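Local coordinates for protein Succinylglutamatedesuccinylase/aspartoacylase (Rhodobacter sphaeroides 2.4.1, PDB 3CDX) that probably hydrolyses amide or ester bonds as a metal-dependent member of the succinylglutamate desuccinylase/aspartoacylase family, and holds a calcium ion in its crystal, at residues Ala272-Leu277 against Val327-Ala332; Thr46-Gly51 against Leu80-Val85; Glu180-Pro185 against Val226-Arg231; Glu279-Val284 against Ala294-Phe299; Ser9-Asp14 against Arg28-Arg33. All coordinates share one frame; numbering follows the deposited sequence.

Contact 1. Residues Ala272-Leu277 against Val327-Ala332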
# COMPACT_ATOMS: atom_id res chain seq x y z
N ALA A 272 2.17 24.50 -15.49
CA ALA A 272 3.33 24.48 -14.59
C ALA A 272 4.57 23.80 -15.25
O ALA A 272 4.52 22.60 -15.57
CB ALA A 272 2.97 23.76 -13.28
N PRO A 273 5.68 24.55 -15.44
CA PRO A 273 6.86 23.89 -16.01
C PRO A 273 7.68 23.16 -14.97
O PRO A 273 8.56 22.37 -15.31
CB PRO A 273 7.67 25.07 -16.59
CG PRO A 273 6.89 26.34 -16.23
CD PRO A 273 5.90 25.99 -15.21
N ARG A 274 7.44 23.47 -13.70
CA ARG A 274 8.17 22.84 -12.63
C ARG A 274 7.20 22.41 -11.54
O ARG A 274 6.13 23.00 -11.36
CB ARG A 274 9.27 23.75 -12.06
CG ARG A 274 10.43 24.14 -13.02
CD ARG A 274 11.40 22.98 -13.39
NE ARG A 274 12.30 23.40 -14.47
CZ ARG A 274 12.94 22.60 -15.33
NH1 ARG A 274 12.80 21.27 -15.28
NH2 ARG A 274 13.72 23.13 -16.27
N THR A 275 7.58 21.36 -10.82
CA THR A 275 6.90 21.00 -9.58
C THR A 275 7.22 22.00 -8.45
O THR A 275 8.38 22.33 -8.20
CB THR A 275 7.25 19.56 -9.22
OG1 THR A 275 6.75 18.71 -10.26
CG2 THR A 275 6.61 19.14 -7.86
N GLY A 276 6.19 22.54 -7.82
CA GLY A 276 6.41 23.35 -6.64
C GLY A 276 5.10 23.87 -6.08
O GLY A 276 4.05 23.35 -6.40
N LEU A 277 5.19 24.92 -5.27
CA LEU A 277 4.04 25.48 -4.57
C LEU A 277 3.51 26.69 -5.36
O LEU A 277 4.12 27.78 -5.38
CB LEU A 277 4.43 25.86 -3.12
CG LEU A 277 3.41 26.64 -2.25
CD1 LEU A 277 1.98 26.15 -2.42
CD2 LEU A 277 3.79 26.60 -0.76
N VAL A 327 1.83 21.83 -6.98
CA VAL A 327 1.49 21.43 -8.34
C VAL A 327 2.63 20.61 -8.91
O VAL A 327 3.77 20.75 -8.48
CB VAL A 327 1.22 22.66 -9.29
CG1 VAL A 327 -0.05 23.47 -8.83
CG2 VAL A 327 2.45 23.57 -9.39
N THR A 328 2.32 19.76 -9.89
CA THR A 328 3.31 18.92 -10.50
C THR A 328 3.61 19.48 -11.89
O THR A 328 2.69 19.91 -12.59
CB THR A 328 2.82 17.45 -10.58
OG1 THR A 328 2.52 16.98 -9.26
CG2 THR A 328 3.92 16.52 -11.14
N ARG A 329 4.89 19.49 -12.28
CA ARG A 329 5.31 19.78 -13.67
C ARG A 329 4.34 19.13 -14.65
O ARG A 329 4.03 17.94 -14.53
CB ARG A 329 6.72 19.22 -13.93
CG ARG A 329 7.21 19.42 -15.38
CD ARG A 329 8.53 18.69 -15.64
NE ARG A 329 8.99 18.84 -17.03
CZ ARG A 329 10.25 18.71 -17.44
NH1 ARG A 329 11.24 18.45 -16.59
NH2 ARG A 329 10.53 18.88 -18.72
N GLY A 330 3.86 19.90 -15.62
CA GLY A 330 2.84 19.40 -16.54
C GLY A 330 1.36 19.59 -16.20
O GLY A 330 0.52 19.26 -17.01
N ASP A 331 1.03 20.10 -15.01
CA ASP A 331 -0.37 20.37 -14.62
C ASP A 331 -0.74 21.71 -15.20
O ASP A 331 0.10 22.61 -15.30
CB ASP A 331 -0.54 20.51 -13.10
CG ASP A 331 -0.39 19.19 -12.32
OD1 ASP A 331 -0.45 18.09 -12.91
OD2 ASP A 331 -0.22 19.28 -11.08
N ALA A 332 -2.01 21.89 -15.53
CA ALA A 332 -2.49 23.24 -15.82
C ALA A 332 -2.83 23.89 -14.47
O ALA A 332 -3.37 23.22 -13.58
CB ALA A 332 -3.72 23.19 -16.72
O HOH W 1 11.49 19.09 -13.55

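Contact 2. Residues Thr46-Gly51 against Leu80-Val85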
# COMPACT_ATOMS: atom_id res chain seq x y z
N THR A 46 -33.32 5.43 -10.39
CA THR A 46 -34.73 5.79 -10.26
C THR A 46 -35.22 6.17 -11.66
O THR A 46 -34.55 6.91 -12.40
CB THR A 46 -34.97 6.98 -9.27
OG1 THR A 46 -34.40 6.67 -7.99
CG2 THR A 46 -36.48 7.23 -9.06
N VAL A 47 -36.38 5.62 -12.03
CA VAL A 47 -37.01 5.93 -13.32
C VAL A 47 -38.44 6.32 -13.05
O VAL A 47 -39.15 5.63 -12.28
CB VAL A 47 -36.93 4.77 -14.36
CG1 VAL A 47 -37.69 3.53 -13.87
CG2 VAL A 47 -37.48 5.20 -15.73
N VAL A 48 -38.83 7.45 -13.63
CA VAL A 48 -40.22 7.91 -13.65
C VAL A 48 -40.66 7.93 -15.12
O VAL A 48 -40.04 8.59 -15.96
CB VAL A 48 -40.39 9.31 -12.98
CG1 VAL A 48 -41.82 9.79 -13.07
CG2 VAL A 48 -39.96 9.29 -11.52
N LYS A 49 -41.74 7.22 -15.41
CA LYS A 49 -42.32 7.21 -16.74
C LYS A 49 -43.83 7.52 -16.66
O LYS A 49 -44.56 6.93 -15.88
CB LYS A 49 -42.06 5.87 -17.43
CG LYS A 49 -42.47 5.79 -18.91
CD LYS A 49 -42.20 4.41 -19.50
CE LYS A 49 -43.25 3.98 -20.52
NZ LYS A 49 -43.28 4.87 -21.69
N ASN A 50 -44.26 8.47 -17.47
CA ASN A 50 -45.68 8.81 -17.58
C ASN A 50 -45.95 9.45 -18.93
O ASN A 50 -45.15 10.26 -19.43
CB ASN A 50 -46.09 9.80 -16.48
CG ASN A 50 -47.60 10.07 -16.43
OD1 ASN A 50 -48.41 9.16 -16.27
ND2 ASN A 50 -47.98 11.34 -16.55
N GLY A 51 -47.08 9.06 -19.51
CA GLY A 51 -47.64 9.76 -20.65
C GLY A 51 -46.72 9.65 -21.83
O GLY A 51 -46.22 8.56 -22.14
N LEU A 80 -39.41 13.71 -7.39
CA LEU A 80 -40.15 13.66 -8.66
C LEU A 80 -41.23 12.57 -8.75
O LEU A 80 -40.97 11.42 -8.45
CB LEU A 80 -39.15 13.50 -9.83
CG LEU A 80 -39.66 13.56 -11.28
CD1 LEU A 80 -40.21 14.94 -11.66
CD2 LEU A 80 -38.58 13.11 -12.26
N ARG A 81 -42.43 12.93 -9.20
CA ARG A 81 -43.58 11.99 -9.25
C ARG A 81 -44.06 11.71 -10.67
O ARG A 81 -44.00 12.59 -11.52
CB ARG A 81 -44.76 12.52 -8.43
CG ARG A 81 -44.53 12.61 -6.93
CD ARG A 81 -45.50 13.61 -6.30
NE ARG A 81 -45.22 15.02 -6.63
CZ ARG A 81 -46.15 15.93 -6.99
NH1 ARG A 81 -47.43 15.57 -7.11
NH2 ARG A 81 -45.81 17.19 -7.26
N PRO A 82 -44.55 10.49 -10.93
CA PRO A 82 -44.98 10.12 -12.29
C PRO A 82 -45.99 11.09 -12.92
O PRO A 82 -45.91 11.40 -14.11
CB PRO A 82 -45.55 8.70 -12.14
CG PRO A 82 -45.02 8.19 -10.86
CD PRO A 82 -44.69 9.36 -9.98
N GLU A 83 -46.88 11.62 -12.09
CA GLU A 83 -47.90 12.53 -12.54
C GLU A 83 -47.40 13.91 -13.01
O GLU A 83 -48.14 14.61 -13.70
CB GLU A 83 -48.98 12.68 -11.46
CG GLU A 83 -48.57 13.63 -10.35
CD GLU A 83 -49.32 13.37 -9.08
OE1 GLU A 83 -49.27 12.23 -8.57
OE2 GLU A 83 -49.97 14.32 -8.58
N GLU A 84 -46.19 14.32 -12.64
CA GLU A 84 -45.66 15.60 -13.17
C GLU A 84 -44.96 15.41 -14.52
O GLU A 84 -44.50 16.39 -15.13
CB GLU A 84 -44.66 16.27 -12.22
CG GLU A 84 -44.93 16.18 -10.72
CD GLU A 84 -43.68 16.54 -9.92
OE1 GLU A 84 -43.23 17.71 -10.02
OE2 GLU A 84 -43.16 15.67 -9.19
N VAL A 85 -44.87 14.17 -14.97
CA VAL A 85 -43.99 13.78 -16.08
C VAL A 85 -44.71 13.43 -17.38
O VAL A 85 -45.71 12.71 -17.37
CB VAL A 85 -43.04 12.64 -15.61
CG1 VAL A 85 -42.42 11.86 -16.76
CG2 VAL A 85 -41.97 13.22 -14.71

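Contact 3. Residues Glu180-Pro185 against Val226-Arg231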
# COMPACT_ATOMS: atom_id res chain seq x y z
N GLU A 180 -28.54 26.73 -22.84
CA GLU A 180 -29.19 27.99 -22.48
C GLU A 180 -30.31 27.75 -21.46
O GLU A 180 -30.40 28.46 -20.45
CB GLU A 180 -29.71 28.76 -23.73
CG GLU A 180 -28.61 29.37 -24.56
CD GLU A 180 -29.07 30.01 -25.88
OE1 GLU A 180 -30.27 30.40 -25.98
OE2 GLU A 180 -28.22 30.13 -26.81
N ALA A 181 -31.15 26.75 -21.72
CA ALA A 181 -32.21 26.37 -20.78
C ALA A 181 -31.67 25.95 -19.40
O ALA A 181 -32.17 26.40 -18.35
CB ALA A 181 -33.06 25.25 -21.36
N PHE A 182 -30.62 25.11 -19.39
CA PHE A 182 -30.01 24.68 -18.11
C PHE A 182 -29.73 25.96 -17.28
O PHE A 182 -30.04 26.01 -16.11
CB PHE A 182 -28.73 23.85 -18.33
CG PHE A 182 -28.11 23.28 -17.04
CD1 PHE A 182 -28.29 21.93 -16.69
CD2 PHE A 182 -27.34 24.08 -16.19
CE1 PHE A 182 -27.70 21.40 -15.49
CE2 PHE A 182 -26.76 23.56 -15.00
CZ PHE A 182 -26.94 22.23 -14.65
N GLY A 183 -29.16 26.99 -17.91
CA GLY A 183 -29.07 28.32 -17.29
C GLY A 183 -28.00 28.50 -16.23
O GLY A 183 -28.24 29.14 -15.19
N ALA A 184 -26.81 27.95 -16.49
CA ALA A 184 -25.65 28.23 -15.64
C ALA A 184 -25.06 29.57 -16.12
O ALA A 184 -25.29 29.97 -17.26
CB ALA A 184 -24.62 27.11 -15.73
N PRO A 185 -24.30 30.26 -15.27
CA PRO A 185 -23.80 31.57 -15.76
C PRO A 185 -23.04 31.47 -17.06
O PRO A 185 -23.15 32.39 -17.87
CB PRO A 185 -22.87 32.05 -14.64
CG PRO A 185 -23.29 31.31 -13.43
CD PRO A 185 -23.93 30.01 -13.86
N VAL A 226 -24.43 23.70 -6.16
CA VAL A 226 -25.58 22.86 -5.83
C VAL A 226 -26.87 23.57 -6.30
O VAL A 226 -27.75 22.92 -6.87
CB VAL A 226 -25.65 22.56 -4.32
CG1 VAL A 226 -26.97 21.93 -3.93
CG2 VAL A 226 -24.45 21.66 -3.85
N ARG A 227 -26.98 24.88 -6.06
CA ARG A 227 -28.16 25.65 -6.45
C ARG A 227 -28.31 25.67 -7.98
O ARG A 227 -29.36 25.41 -8.48
CB ARG A 227 -28.07 27.09 -5.91
CG ARG A 227 -29.38 27.95 -6.18
CD ARG A 227 -29.25 29.43 -5.71
NE ARG A 227 -28.17 30.12 -6.44
CZ ARG A 227 -28.29 30.61 -7.68
NH1 ARG A 227 -29.42 30.50 -8.36
NH2 ARG A 227 -27.26 31.21 -8.26
N ILE A 228 -27.24 25.94 -8.70
CA ILE A 228 -27.28 26.03 -10.16
C ILE A 228 -27.58 24.66 -10.79
O ILE A 228 -28.37 24.55 -11.73
CB ILE A 228 -26.00 26.71 -10.71
CG1 ILE A 228 -26.02 28.21 -10.38
CG2 ILE A 228 -25.76 26.41 -12.21
CD1 ILE A 228 -27.02 29.07 -11.19
N GLY A 229 -26.98 23.62 -10.23
CA GLY A 229 -27.25 22.26 -10.67
C GLY A 229 -28.66 21.77 -10.42
O GLY A 229 -29.28 21.18 -11.30
N LYS A 230 -29.19 21.99 -9.23
CA LYS A 230 -30.58 21.63 -8.93
C LYS A 230 -31.57 22.34 -9.89
O LYS A 230 -32.46 21.70 -10.49
CB LYS A 230 -30.94 22.02 -7.50
CG LYS A 230 -30.43 21.08 -6.37
CD LYS A 230 -31.03 21.50 -4.98
CE LYS A 230 -30.89 20.39 -3.95
NZ LYS A 230 -31.54 20.64 -2.61
N ARG A 231 -31.44 23.66 -10.02
CA ARG A 231 -32.28 24.41 -10.98
C ARG A 231 -32.04 23.93 -12.44
O ARG A 231 -32.97 23.83 -13.21
CB ARG A 231 -32.03 25.92 -10.84
CG ARG A 231 -33.00 26.81 -11.65
CD ARG A 231 -32.64 28.28 -11.57
NE ARG A 231 -31.48 28.62 -12.38
CZ ARG A 231 -31.04 29.86 -12.55
NH1 ARG A 231 -31.67 30.88 -11.99
NH2 ARG A 231 -30.00 30.09 -13.31
O HOH W 2 -29.42 26.68 -13.40

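Contact 4. Residues Glu279-Val284 against Ala294-Phe299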
# COMPACT_ATOMS: atom_id res chain seq x y z
N GLU A 279 1.20 29.74 -6.20
CA GLU A 279 0.42 30.83 -5.62
C GLU A 279 -0.29 31.57 -6.77
O GLU A 279 0.39 32.20 -7.62
CB GLU A 279 1.35 31.83 -4.90
CG GLU A 279 0.61 33.06 -4.36
CD GLU A 279 1.54 34.20 -3.99
OE1 GLU A 279 2.74 33.99 -3.90
OE2 GLU A 279 1.05 35.29 -3.75
N PRO A 280 -1.64 31.48 -6.82
CA PRO A 280 -2.35 32.15 -7.90
C PRO A 280 -2.58 33.64 -7.62
O PRO A 280 -2.50 34.08 -6.46
CB PRO A 280 -3.70 31.43 -7.91
CG PRO A 280 -3.92 31.04 -6.44
CD PRO A 280 -2.55 30.72 -5.92
N THR A 281 -2.85 34.39 -8.68
CA THR A 281 -3.26 35.77 -8.59
C THR A 281 -4.76 35.94 -8.72
O THR A 281 -5.28 36.97 -8.30
CB THR A 281 -2.57 36.68 -9.68
OG1 THR A 281 -2.82 36.15 -10.97
CG2 THR A 281 -1.11 36.73 -9.47
N HIS A 282 -5.47 34.96 -9.28
CA HIS A 282 -6.93 35.04 -9.51
C HIS A 282 -7.65 33.74 -9.24
O HIS A 282 -7.03 32.66 -9.40
CB HIS A 282 -7.24 35.40 -10.98
CG HIS A 282 -6.80 36.77 -11.35
ND1 HIS A 282 -7.61 37.88 -11.19
CD2 HIS A 282 -5.62 37.23 -11.82
CE1 HIS A 282 -6.96 38.96 -11.57
NE2 HIS A 282 -5.74 38.60 -11.95
N TYR A 283 -8.94 33.84 -8.90
CA TYR A 283 -9.84 32.68 -8.85
C TYR A 283 -10.66 32.52 -10.09
O TYR A 283 -10.81 33.47 -10.88
CB TYR A 283 -10.83 32.80 -7.69
CG TYR A 283 -10.20 32.80 -6.34
CD1 TYR A 283 -9.20 31.86 -6.00
CD2 TYR A 283 -10.59 33.74 -5.38
CE1 TYR A 283 -8.62 31.85 -4.74
CE2 TYR A 283 -10.02 33.75 -4.12
CZ TYR A 283 -9.05 32.81 -3.80
OH TYR A 283 -8.50 32.85 -2.53
N VAL A 284 -11.26 31.34 -10.25
CA VAL A 284 -12.23 31.11 -11.32
C VAL A 284 -13.29 32.20 -11.32
O VAL A 284 -13.67 32.71 -10.25
CB VAL A 284 -12.87 29.68 -11.28
CG1 VAL A 284 -11.74 28.66 -11.42
CG2 VAL A 284 -13.70 29.45 -10.01
N ALA A 294 -0.08 35.25 -13.73
CA ALA A 294 -1.07 34.24 -13.33
C ALA A 294 -0.80 33.71 -11.91
O ALA A 294 -1.74 33.28 -11.21
CB ALA A 294 -1.13 33.09 -14.35
N GLY A 295 0.46 33.80 -11.48
CA GLY A 295 0.90 33.36 -10.16
C GLY A 295 2.35 32.96 -10.24
O GLY A 295 3.00 33.22 -11.25
N TRP A 296 2.86 32.33 -9.18
CA TRP A 296 4.27 32.00 -9.00
C TRP A 296 4.43 30.61 -8.41
O TRP A 296 3.68 30.20 -7.51
CB TRP A 296 4.95 32.98 -8.01
CG TRP A 296 4.90 34.42 -8.37
CD1 TRP A 296 5.83 35.12 -9.10
CD2 TRP A 296 3.86 35.35 -8.03
NE1 TRP A 296 5.43 36.43 -9.24
CE2 TRP A 296 4.23 36.60 -8.60
CE3 TRP A 296 2.67 35.26 -7.29
CZ2 TRP A 296 3.45 37.75 -8.45
CZ3 TRP A 296 1.88 36.37 -7.16
CH2 TRP A 296 2.27 37.61 -7.73
N ILE A 297 5.43 29.89 -8.90
CA ILE A 297 5.76 28.60 -8.32
C ILE A 297 6.92 28.84 -7.38
O ILE A 297 8.00 29.26 -7.84
CB ILE A 297 6.18 27.58 -9.38
CG1 ILE A 297 5.01 27.25 -10.32
CG2 ILE A 297 6.82 26.38 -8.71
CD1 ILE A 297 5.40 26.29 -11.50
N HIS A 298 6.67 28.61 -6.09
CA HIS A 298 7.66 28.80 -5.05
C HIS A 298 8.43 27.50 -4.90
O HIS A 298 7.86 26.39 -5.04
CB HIS A 298 6.96 29.20 -3.73
CG HIS A 298 6.22 30.51 -3.80
ND1 HIS A 298 6.78 31.70 -3.36
CD2 HIS A 298 4.99 30.83 -4.26
CE1 HIS A 298 5.91 32.68 -3.55
NE2 HIS A 298 4.82 32.18 -4.09
N PHE A 299 9.74 27.64 -4.62
CA PHE A 299 10.62 26.51 -4.32
C PHE A 299 10.99 26.52 -2.85
O PHE A 299 12.12 26.90 -2.45
CB PHE A 299 11.83 26.48 -5.28
CG PHE A 299 11.40 26.54 -6.72
CD1 PHE A 299 10.85 25.40 -7.35
CD2 PHE A 299 11.45 27.75 -7.42
CE1 PHE A 299 10.38 25.47 -8.68
CE2 PHE A 299 11.02 27.83 -8.76
CZ PHE A 299 10.48 26.69 -9.39

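Contact 5. Residues Ser9-Asp14 against Arg28-Arg33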
# COMPACT_ATOMS: atom_id res chain seq x y z
N SER A 9 -24.23 -7.49 -20.51
CA SER A 9 -23.74 -7.05 -19.12
C SER A 9 -23.91 -8.04 -17.96
O SER A 9 -24.98 -8.61 -17.74
CB SER A 9 -24.31 -5.68 -18.69
OG SER A 9 -23.60 -5.18 -17.56
N ARG A 10 -22.86 -8.18 -17.17
CA ARG A 10 -22.91 -8.91 -15.90
C ARG A 10 -23.61 -8.07 -14.81
O ARG A 10 -24.03 -8.62 -13.77
CB ARG A 10 -21.50 -9.26 -15.44
CG ARG A 10 -20.63 -10.04 -16.46
CD ARG A 10 -19.21 -10.28 -15.89
NE ARG A 10 -19.31 -11.00 -14.60
CZ ARG A 10 -18.51 -10.83 -13.55
NH1 ARG A 10 -17.49 -9.96 -13.59
NH2 ARG A 10 -18.74 -11.52 -12.44
N ILE A 11 -23.72 -6.76 -15.02
CA ILE A 11 -24.44 -5.89 -14.10
C ILE A 11 -25.94 -6.13 -14.25
O ILE A 11 -26.47 -5.97 -15.33
CB ILE A 11 -24.10 -4.38 -14.32
CG1 ILE A 11 -22.59 -4.18 -14.32
CG2 ILE A 11 -24.84 -3.50 -13.27
CD1 ILE A 11 -22.11 -2.75 -14.05
N ALA A 12 -26.60 -6.54 -13.18
CA ALA A 12 -27.99 -6.96 -13.26
C ALA A 12 -28.89 -5.81 -12.83
O ALA A 12 -28.59 -5.12 -11.86
CB ALA A 12 -28.22 -8.19 -12.35
N CYS A 13 -30.00 -5.63 -13.53
CA CYS A 13 -31.00 -4.66 -13.12
C CYS A 13 -32.36 -5.24 -13.45
O CYS A 13 -32.57 -5.76 -14.55
CB CYS A 13 -30.80 -3.32 -13.84
SG CYS A 13 -31.79 -1.96 -13.24
N ASP A 14 -33.28 -5.15 -12.49
CA ASP A 14 -34.64 -5.67 -12.68
C ASP A 14 -35.66 -4.59 -13.06
O ASP A 14 -36.82 -4.89 -13.28
CB ASP A 14 -35.11 -6.40 -11.41
CG ASP A 14 -34.21 -7.59 -11.06
OD1 ASP A 14 -33.75 -8.32 -11.98
OD2 ASP A 14 -33.96 -7.78 -9.86
N ARG A 28 -27.16 -4.15 -9.77
CA ARG A 28 -26.24 -4.90 -8.92
C ARG A 28 -25.00 -5.26 -9.71
O ARG A 28 -25.04 -6.13 -10.60
CB ARG A 28 -26.93 -6.17 -8.40
CG ARG A 28 -28.20 -5.88 -7.62
CD ARG A 28 -28.97 -7.14 -7.19
NE ARG A 28 -29.51 -7.99 -8.28
CZ ARG A 28 -30.63 -7.74 -8.97
NH1 ARG A 28 -31.35 -6.65 -8.73
NH2 ARG A 28 -31.03 -8.58 -9.92
N ALA A 29 -23.91 -4.57 -9.41
CA ALA A 29 -22.67 -4.78 -10.14
C ALA A 29 -21.81 -5.77 -9.39
O ALA A 29 -21.47 -5.50 -8.20
CB ALA A 29 -21.92 -3.47 -10.33
N PRO A 30 -21.41 -6.88 -10.06
CA PRO A 30 -20.56 -7.89 -9.38
C PRO A 30 -19.22 -7.28 -9.01
O PRO A 30 -18.63 -6.55 -9.82
CB PRO A 30 -20.36 -9.00 -10.43
CG PRO A 30 -21.27 -8.70 -11.56
CD PRO A 30 -21.65 -7.22 -11.48
N LEU A 31 -18.74 -7.57 -7.80
CA LEU A 31 -17.44 -7.05 -7.34
C LEU A 31 -16.74 -8.05 -6.39
O LEU A 31 -17.03 -8.08 -5.16
CB LEU A 31 -17.59 -5.67 -6.71
CG LEU A 31 -16.38 -4.70 -6.63
CD1 LEU A 31 -16.87 -3.30 -6.37
CD2 LEU A 31 -15.41 -5.07 -5.54
N SER A 32 -15.86 -8.86 -6.98
CA SER A 32 -15.11 -9.92 -6.33
C SER A 32 -14.06 -9.37 -5.35
O SER A 32 -13.15 -8.65 -5.77
CB SER A 32 -14.45 -10.78 -7.42
OG SER A 32 -13.88 -11.97 -6.89
N ARG A 33 -14.21 -9.68 -4.06
CA ARG A 33 -13.26 -9.31 -3.01
C ARG A 33 -12.63 -10.60 -2.42
O ARG A 33 -13.20 -11.68 -2.53
CB ARG A 33 -13.95 -8.47 -1.91
CG ARG A 33 -14.23 -6.96 -2.26
CD ARG A 33 -15.16 -6.15 -1.26
NE ARG A 33 -15.48 -6.77 0.06
CZ ARG A 33 -16.72 -7.08 0.45
NH1 ARG A 33 -17.76 -6.84 -0.35
NH2 ARG A 33 -16.97 -7.65 1.64

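Contact 1. Residues Ala272-Leu277 against Val327-Ala332
Thr-275 OG1 takes the backbone N-H of Arg-329 in a nearly straight bond of 2.9 Å, while its methyl CG2 rests on Val-327 O. The hydroxyl sits beside its own backbone N (chi1 -63°), which turns it to the second segment. Backbone bonds flank it: Gly-276 and Val-327 form an antiparallel hydrogen-bonded pair, and at the turn Gly-330 N gives to Ala-272 O at 2.8 Å and Ala-272 N to Asp-331 O. The type II turn Thr-328 to Asp-331 is tightened by Thr-328 N bonding to Asp-331 OD2 from above the carboxylate plane. Outward, the extended Arg-329 chain runs alongside Arg-274, their guanidinium planes 81° apart. Water 1 accepts from NH1 of both arginines, and Asp-302 of the fourth subunit forms salt bridges with both. Asp-331 OD1 bonds Ser-36 and Arg-329 bridges Glu-42, both of the second subunit. The shared Asp-302 carboxylate probably offsets the two neighbouring positive charges, so this corner of the small antiparallel sheet also serves subunit association.

Contact 2. Residues Thr46-Gly51 against Leu80-Val85
Val-48 puts CG1 anti to its backbone N (chi1 177°), aiming that methyl at Pro-82 and Val-85, and keeps CG2 for Leu-80. Asn-50, two residues further along the same strand, also swings its CG away from the backbone N (chi1 -173°), which carries the amide over to the end of the turn. There ND2 gives a hydrogen bond to Val-85 O at 2.8 Å. The acceptor lies 11° from the amide plane, and the donor comes nearly along the line of the carbonyl, so the bond fixes the rotation of the Asn-50 side chain.

The apolar half of the contact converges on Val-48. Its CG1 lies 3.8 Å from Val-85 CG2 and 4.0 Å from Pro-82 CB, and is packed tightly against the Pro-82 backbone, 3.3 Å from CA. The other methyl, CG2, reaches Leu-80 CD2 at 4.1 Å. On the outer side of the turn Arg-81, Glu-83 and Glu-84 make a salt-bridge network, and Arg-81 N also bonds to Glu-84 OE2.

Leu-80 follows helix 68-79, and the short 3-10 segment 82-84 bends the chain back toward strand 87-92. That strand pairs with strand 40-50, where Val-48 bonds to Val-89 and Asn-50 to Gly-87 through their backbones. The contact thus tucks the helix-to-strand connection against the end of strand 40-50, which lies between strands 87-92 and 21-30; Pro-82 also touches Arg-22 of the latter.

Contact 3. Residues Glu180-Pro185 against Val226-Arg231
Ile-228 spreads its branches over the chain that leaves helix 169-182. CG2 meets Ala-184 CB at 3.8 Å. CD1, at the end of the other branch, ends 4.2 Å from Pro-185 CD; Ile-228 was modelled in two conformers, and this describes one of them. Phe-182 approaches from the helix end. With its CG turned anti to the backbone N (chi1 -175°), the ring reaches across to helix 223-239, where CE2 is 4.1 Å from Ile-228 CG2 and CZ lies 4.0 Å from Gly-229 CA. Further along that helix, Ile-233 and Val-236 also touch the ring.

Arg-231 starts out extended and then bends at chi3, bringing its guanidinium alongside Gly-183, the positive-phi residue just after the helix. NH2 gives a 2.7 Å hydrogen bond to Gly-183 O, with the acceptor at the guanidinium edge and the donor in the carbonyl plane, although the N-H is bent to 136°. Water 2 accepts from Arg-231 NE and lies 2.9 Å from both Phe-182 O and Ile-228 O.

Gln-251 also bonds Gly-183 O, and Asn-235 bonds Phe-182 O, while Arg-231 NH1 is taken by Ala-250 O. The buried carbonyls at this helix end thus get donors from side chains, with water 2 close by, and an arginine that is probably charged would suit the negative end of the helix dipole.

Contact 4. Residues Glu279-Val284 against Ala294-Phe299
The His-298 ring and the Glu-279 carboxylate are nearly coplanar, 17° apart, and the ring meets Glu-279 at its edge: NE2 gives a hydrogen bond of 2.8 Å to OE1, on the anti lone pair, while Glu-279 CB also lies in the plane of that edge. Trp-296 lies alongside Glu-279, pointing the same way, its ring plane 45° from the carboxylate and CE3 3.6 Å from Glu-279 CD. Thr-281 CG2 crosses to the far end of the indole, 3.8 Å from CZ3. The extended chain of Glu-279, CG anti to the backbone N (chi1 176°), carries the carboxylate to both rings.

In the backbone, Glu-279 and Trp-296 are an antiparallel hydrogen-bonded pair, and Thr-281 N bonds to Ala-294 O at 3.0 Å. Ala-294 and Gly-295 form a classic beta bulge opposite Leu-310. Ile-71 of the third subunit packs on both Glu-279 and His-298. At this subunit boundary the nearby carboxylate may favour the protonated imidazole, though the bond needs only an N-H on NE2.

Contact 5. Residues Ser9-Asp14 against Arg28-Arg33
A single antiparallel bridge joins the N-terminal segment to strand 21-30: Ala-12 and Arg-28 form a hydrogen-bonded pair, with Arg-28 N giving to Ala-12 O at 2.7 Å and Ala-12 N giving to Arg-28 O at 3.0 Å. Just before it, Ser-9 OG accepts from Ile-11 N in an ST turn.

Arg-28 bends at chi3 (-64°), folding back so that Ala-12 O lies over one face of its guanidinium, whose edge turns to Asp-14. The two side chains cross at about a right angle, with their planes 39° apart, and Asp-14 OD2 sits at the guanidinium edge, 3.0 Å from NH2 and 3.1 Å from NH1. It is a salt bridge, though its individual N-H bonds are all weak.

At the other end of the pairing, Pro-30 CB lies over a face of the Arg-10 guanidinium, 3.6 Å from NH2. Between them Ile-11 CD1 touches Ala-29 CB at 3.8 Å, on the side where Phe-133 of helix 126-138 also meets Ile-11. The arrangement is that of an N-terminal arm laid along strand 21-30, whose other neighbour is strand 40-50, and held by one beta bridge and a surface ion pair.

Contacts 1 and 4 belong together: contact 4 is nested within the loop that contact 1 closes, their centres are 11 Å apart, and both use strand 276-280, with Leu-277 O 2.8 Å from His-298 N. Contacts 2 and 5 work on the neighbouring strands 40-50 and 21-30, their nearest atoms about 8 Å apart. Contact 3 is the most central of the five, its nearest atoms about 10 Å from those of contact 2 and of contact 4. The Phe-182 side chain in contact 3 is about 14 Å from the calcium ion bound by His-63, Glu-66 and His-149. Contacts 1 and 2, with centres 48 Å apart, mark opposite sides of the chain.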